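Long-range contact in AlyGC (Glaciecola chathamensis, PDB 5GKD), which is an alginate lyase of polysaccharide lyase family 6, probably cleaving its polysaccharide substrate by beta-elimination beside a bound calcium ion: residues A[1-11]-A[21-31]. Numbering follows the deposited sequence.
Sequences ADLLVKTPEAY and GDDIILANGTW
Trp31 presses the far rim of its indole against the bend where strand 2-5 turns into the following helix. CH2 lies 3.5 Å from Lys6 C, CZ3 reaches Thr7 C and Pro8 CD, and the oxygens of Val5 and Thr7 sit at the ring edge, so the six-membered ring fills the hollow of the turn. Two constraints fix its orientation: Trp31 NE1 donates to Ala27 O at 3.0 Å with the acceptor only 3° out of the ring plane, and Leu26 CD2 rests on one face, offset toward the rim. Were Trp31 an alanine, a gap would probably open beneath the bend and Ala27 O would lose this donor.

Strands 2-5 and 23-26 run parallel, their axes 25° apart, joined by backbone bonds from Asp23 N to Ala1 O through to Ala27 N to Val5 O. On the face bearing Leu3 and Val5, with Val5 CG1 anti to the carbonyl carbon (chi1 -63°), Val5 CG2 falls between the backbone N and that carbon and is aimed at the notch between Ile24 CG2 and Leu26 CD2, the latter at 3.8 Å. Tyr11 CD1 comes down onto the same two methyls, its side chain crossing that of Ile24 at about a right angle. On the other face, Leu4 CD2 wedges between Ile25 CG2 and Ala27 CB (3.7 Å to the latter), while Ile25 CD1 abuts Asp2 CB.

At the chain start the Ala1 amine forms a salt bridge with Asp22 OD1 (2.6 Å), approached from the anti side. Asp2 and Asp23 lie alongside each other, and a water bonded to Asp2 OD1 bridges to Asp23 OD2 by a weak bond; Arg51 probably offsets their like charges through its salt bridge to Asp23.

The contact forms the N-terminal end of a parallel beta-helix: helix 8-17 packs on the Leu3, Val5 and Ile24 face, and strand 48-52 continues the parallel pairing beyond 23-26.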
loop_
_atom_site.group_PDB
_atom_site.type_symbol
_atom_site.label_atom_id
_atom_site.label_comp_id
_atom_site.label_asym_id
_atom_site.label_seq_id
_atom_site.Cartn_x
_atom_site.Cartn_y
_atom_site.Cartn_z
ATOM N N ALA A 1 40.185 15.387 -30.078
ATOM C CA ALA A 1 39.673 14.467 -31.098
ATOM C C ALA A 1 38.299 13.918 -30.699
ATOM O O ALA A 1 38.019 13.761 -29.514
ATOM C CB ALA A 1 40.654 13.333 -31.315
ATOM N N ASP A 2 37.454 13.623 -31.688
ATOM C CA ASP A 2 36.091 13.151 -31.457
ATOM C C ASP A 2 36.053 11.629 -31.465
ATOM O O ASP A 2 36.553 11.005 -32.397
ATOM C CB ASP A 2 35.131 13.694 -32.516
ATOM C CG ASP A 2 34.889 15.175 -32.384
ATOM O OD1 ASP A 2 35.310 15.756 -31.364
ATOM O OD2 ASP A 2 34.273 15.756 -33.297
ATOM N N LEU A 3 35.430 11.046 -30.442
ATOM C CA LEU A 3 35.366 9.604 -30.195
ATOM C C LEU A 3 33.891 9.185 -30.154
ATOM O O LEU A 3 33.261 9.167 -29.092
ATOM C CB LEU A 3 36.093 9.245 -28.885
ATOM C CG LEU A 3 37.634 9.332 -28.753
ATOM C CD1 LEU A 3 38.191 10.669 -29.148
ATOM C CD2 LEU A 3 38.080 9.037 -27.331
ATOM N N LEU A 4 33.346 8.858 -31.319
ATOM C CA LEU A 4 31.965 8.404 -31.431
ATOM C C LEU A 4 31.838 6.995 -30.860
ATOM O O LEU A 4 32.623 6.110 -31.207
ATOM C CB LEU A 4 31.543 8.413 -32.904
ATOM C CG LEU A 4 30.113 8.717 -33.367
ATOM C CD1 LEU A 4 29.745 7.863 -34.580
ATOM C CD2 LEU A 4 29.085 8.592 -32.267
ATOM N N VAL A 5 30.847 6.782 -29.990
ATOM C CA VAL A 5 30.610 5.477 -29.376
ATOM C C VAL A 5 29.128 5.130 -29.466
ATOM O O VAL A 5 28.261 6.006 -29.386
ATOM C CB VAL A 5 31.091 5.438 -27.914
ATOM C CG1 VAL A 5 32.590 5.652 -27.861
ATOM C CG2 VAL A 5 30.354 6.473 -27.057
ATOM N N LYS A 6 28.834 3.846 -29.646
ATOM C CA LYS A 6 27.465 3.405 -29.859
ATOM C C LYS A 6 26.996 2.370 -28.850
ATOM O O LYS A 6 25.853 1.916 -28.954
ATOM C CB LYS A 6 27.303 2.843 -31.283
ATOM C CG LYS A 6 27.572 3.858 -32.394
ATOM C CD LYS A 6 27.501 3.253 -33.782
ATOM C CE LYS A 6 27.816 4.297 -34.858
ATOM N NZ LYS A 6 27.874 3.676 -36.215
ATOM N N THR A 7 27.826 1.979 -27.889
ATOM C CA THR A 7 27.458 1.035 -26.845
ATOM C C THR A 7 28.125 1.439 -25.539
ATOM O O THR A 7 29.122 2.162 -25.546
ATOM C CB THR A 7 27.875 -0.410 -27.169
ATOM O OG1 THR A 7 29.299 -0.477 -27.287
ATOM C CG2 THR A 7 27.231 -0.907 -28.438
ATOM N N PRO A 8 27.602 0.984 -24.403
ATOM C CA PRO A 8 28.310 1.253 -23.143
ATOM C C PRO A 8 29.733 0.717 -23.128
ATOM O O PRO A 8 30.621 1.358 -22.564
ATOM C CB PRO A 8 27.421 0.574 -22.092
ATOM C CG PRO A 8 26.079 0.640 -22.671
ATOM C CD PRO A 8 26.255 0.448 -24.167
ATOM N N GLU A 9 29.992 -0.427 -23.759
ATOM C CA GLU A 9 31.360 -0.929 -23.742
ATOM C C GLU A 9 32.260 -0.099 -24.648
ATOM O O GLU A 9 33.413 0.162 -24.306
ATOM C CB GLU A 9 31.404 -2.418 -24.101
ATOM C CG GLU A 9 30.206 -2.976 -24.793
ATOM C CD GLU A 9 29.015 -3.222 -23.882
ATOM O OE1 GLU A 9 27.961 -2.653 -24.180
ATOM O OE2 GLU A 9 29.119 -3.981 -22.889
ATOM N N ALA A 10 31.745 0.371 -25.783
ATOM C CA ALA A 10 32.536 1.300 -26.574
ATOM C C ALA A 10 32.773 2.592 -25.805
ATOM O O ALA A 10 33.850 3.184 -25.901
ATOM C CB ALA A 10 31.859 1.583 -27.918
ATOM N N TYR A 11 31.786 3.033 -25.028
ATOM C CA TYR A 11 32.002 4.167 -24.146
ATOM C C TYR A 11 33.145 3.899 -23.176
ATOM O O TYR A 11 34.027 4.741 -23.003
ATOM C CB TYR A 11 30.725 4.509 -23.386
ATOM C CG TYR A 11 31.017 5.421 -22.222
ATOM C CD1 TYR A 11 31.093 6.793 -22.396
ATOM C CD2 TYR A 11 31.240 4.908 -20.962
ATOM C CE1 TYR A 11 31.365 7.627 -21.342
ATOM C CE2 TYR A 11 31.527 5.726 -19.911
ATOM C CZ TYR A 11 31.580 7.085 -20.101
ATOM O OH TYR A 11 31.864 7.876 -19.024
ATOM N N GLY A 21 41.128 17.652 -24.226
ATOM C CA GLY A 21 40.729 18.136 -25.529
ATOM C C GLY A 21 39.848 17.192 -26.324
ATOM O O GLY A 21 39.297 17.607 -27.346
ATOM N N ASP A 22 39.710 15.940 -25.907
ATOM C CA ASP A 22 38.869 15.017 -26.653
ATOM C C ASP A 22 37.407 15.129 -26.229
ATOM O O ASP A 22 37.094 15.502 -25.094
ATOM C CB ASP A 22 39.345 13.580 -26.469
ATOM C CG ASP A 22 40.709 13.324 -27.101
ATOM O OD1 ASP A 22 41.137 14.058 -28.015
ATOM O OD2 ASP A 22 41.350 12.363 -26.673
ATOM N N ASP A 23 36.516 14.812 -27.175
ATOM C CA ASP A 23 35.073 14.700 -26.959
ATOM C C ASP A 23 34.655 13.243 -27.137
ATOM O O ASP A 23 34.906 12.646 -28.187
ATOM C CB ASP A 23 34.285 15.571 -27.944
ATOM C CG ASP A 23 34.496 17.051 -27.727
ATOM O OD1 ASP A 23 35.545 17.424 -27.164
ATOM O OD2 ASP A 23 33.613 17.846 -28.114
ATOM N N ILE A 24 34.023 12.677 -26.119
ATOM C CA ILE A 24 33.365 11.384 -26.234
ATOM C C ILE A 24 31.923 11.659 -26.637
ATOM O O ILE A 24 31.217 12.407 -25.957
ATOM C CB ILE A 24 33.440 10.603 -24.917
ATOM C CG1 ILE A 24 34.903 10.386 -24.529
ATOM C CG2 ILE A 24 32.672 9.287 -25.037
ATOM C CD1 ILE A 24 35.104 9.741 -23.200
ATOM N N ILE A 25 31.491 11.085 -27.751
ATOM C CA ILE A 25 30.215 11.427 -28.369
ATOM C C ILE A 25 29.294 10.211 -28.301
ATOM O O ILE A 25 29.550 9.182 -28.944
ATOM C CB ILE A 25 30.401 11.899 -29.815
ATOM C CG1 ILE A 25 31.304 13.131 -29.870
ATOM C CG2 ILE A 25 29.061 12.200 -30.443
ATOM C CD1 ILE A 25 31.521 13.634 -31.292
ATOM N N LEU A 26 28.213 10.327 -27.533
ATOM C CA LEU A 26 27.179 9.300 -27.522
ATOM C C LEU A 26 26.344 9.426 -28.788
ATOM O O LEU A 26 25.727 10.470 -29.022
ATOM C CB LEU A 26 26.283 9.421 -26.290
ATOM C CG LEU A 26 26.897 9.338 -24.895
ATOM C CD1 LEU A 26 25.785 9.327 -23.828
ATOM C CD2 LEU A 26 27.843 8.141 -24.770
ATOM N N ALA A 27 26.335 8.365 -29.593
ATOM C CA ALA A 27 25.594 8.339 -30.841
ATOM C C ALA A 27 24.097 8.518 -30.602
ATOM O O ALA A 27 23.544 8.057 -29.606
ATOM C CB ALA A 27 25.851 7.011 -31.576
ATOM N N ASN A 28 23.442 9.183 -31.549
ATOM C CA ASN A 28 22.006 9.390 -31.476
ATOM C C ASN A 28 21.289 8.064 -31.293
ATOM O O ASN A 28 21.620 7.071 -31.937
ATOM C CB ASN A 28 21.509 10.086 -32.744
ATOM C CG ASN A 28 22.003 11.502 -32.853
ATOM O OD1 ASN A 28 22.350 12.126 -31.850
ATOM N ND2 ASN A 28 22.025 12.028 -34.063
ATOM N N GLY A 29 20.320 8.059 -30.398
ATOM C CA GLY A 29 19.534 6.882 -30.118
ATOM C C GLY A 29 19.096 6.884 -28.667
ATOM O O GLY A 29 19.291 7.854 -27.939
ATOM N N THR A 30 18.501 5.767 -28.270
ATOM C CA THR A 30 17.985 5.563 -26.926
ATOM C C THR A 30 18.925 4.619 -26.178
ATOM O O THR A 30 19.101 3.467 -26.575
ATOM C CB THR A 30 16.558 5.013 -26.984
ATOM O OG1 THR A 30 15.704 5.974 -27.626
ATOM C CG2 THR A 30 16.032 4.708 -25.596
ATOM N N TRP A 31 19.546 5.121 -25.119
ATOM C CA TRP A 31 20.450 4.339 -24.281
ATOM C C TRP A 31 19.689 3.966 -23.022
ATOM O O TRP A 31 19.476 4.817 -22.156
ATOM C CB TRP A 31 21.708 5.125 -23.924
ATOM C CG TRP A 31 22.477 5.590 -25.092
ATOM C CD1 TRP A 31 22.061 6.448 -26.057
ATOM C CD2 TRP A 31 23.813 5.226 -25.424
ATOM N NE1 TRP A 31 23.047 6.634 -26.977
ATOM C CE2 TRP A 31 24.141 5.901 -26.608
ATOM C CE3 TRP A 31 24.770 4.394 -24.826
ATOM C CZ2 TRP A 31 25.386 5.780 -27.214
ATOM C CZ3 TRP A 31 26.014 4.272 -25.430
ATOM C CH2 TRP A 31 26.307 4.957 -26.616
HETATM O O HOH W 1 37.585 17.112 -30.277
HETATM O O HOH W 2 34.057 18.042 -30.891
#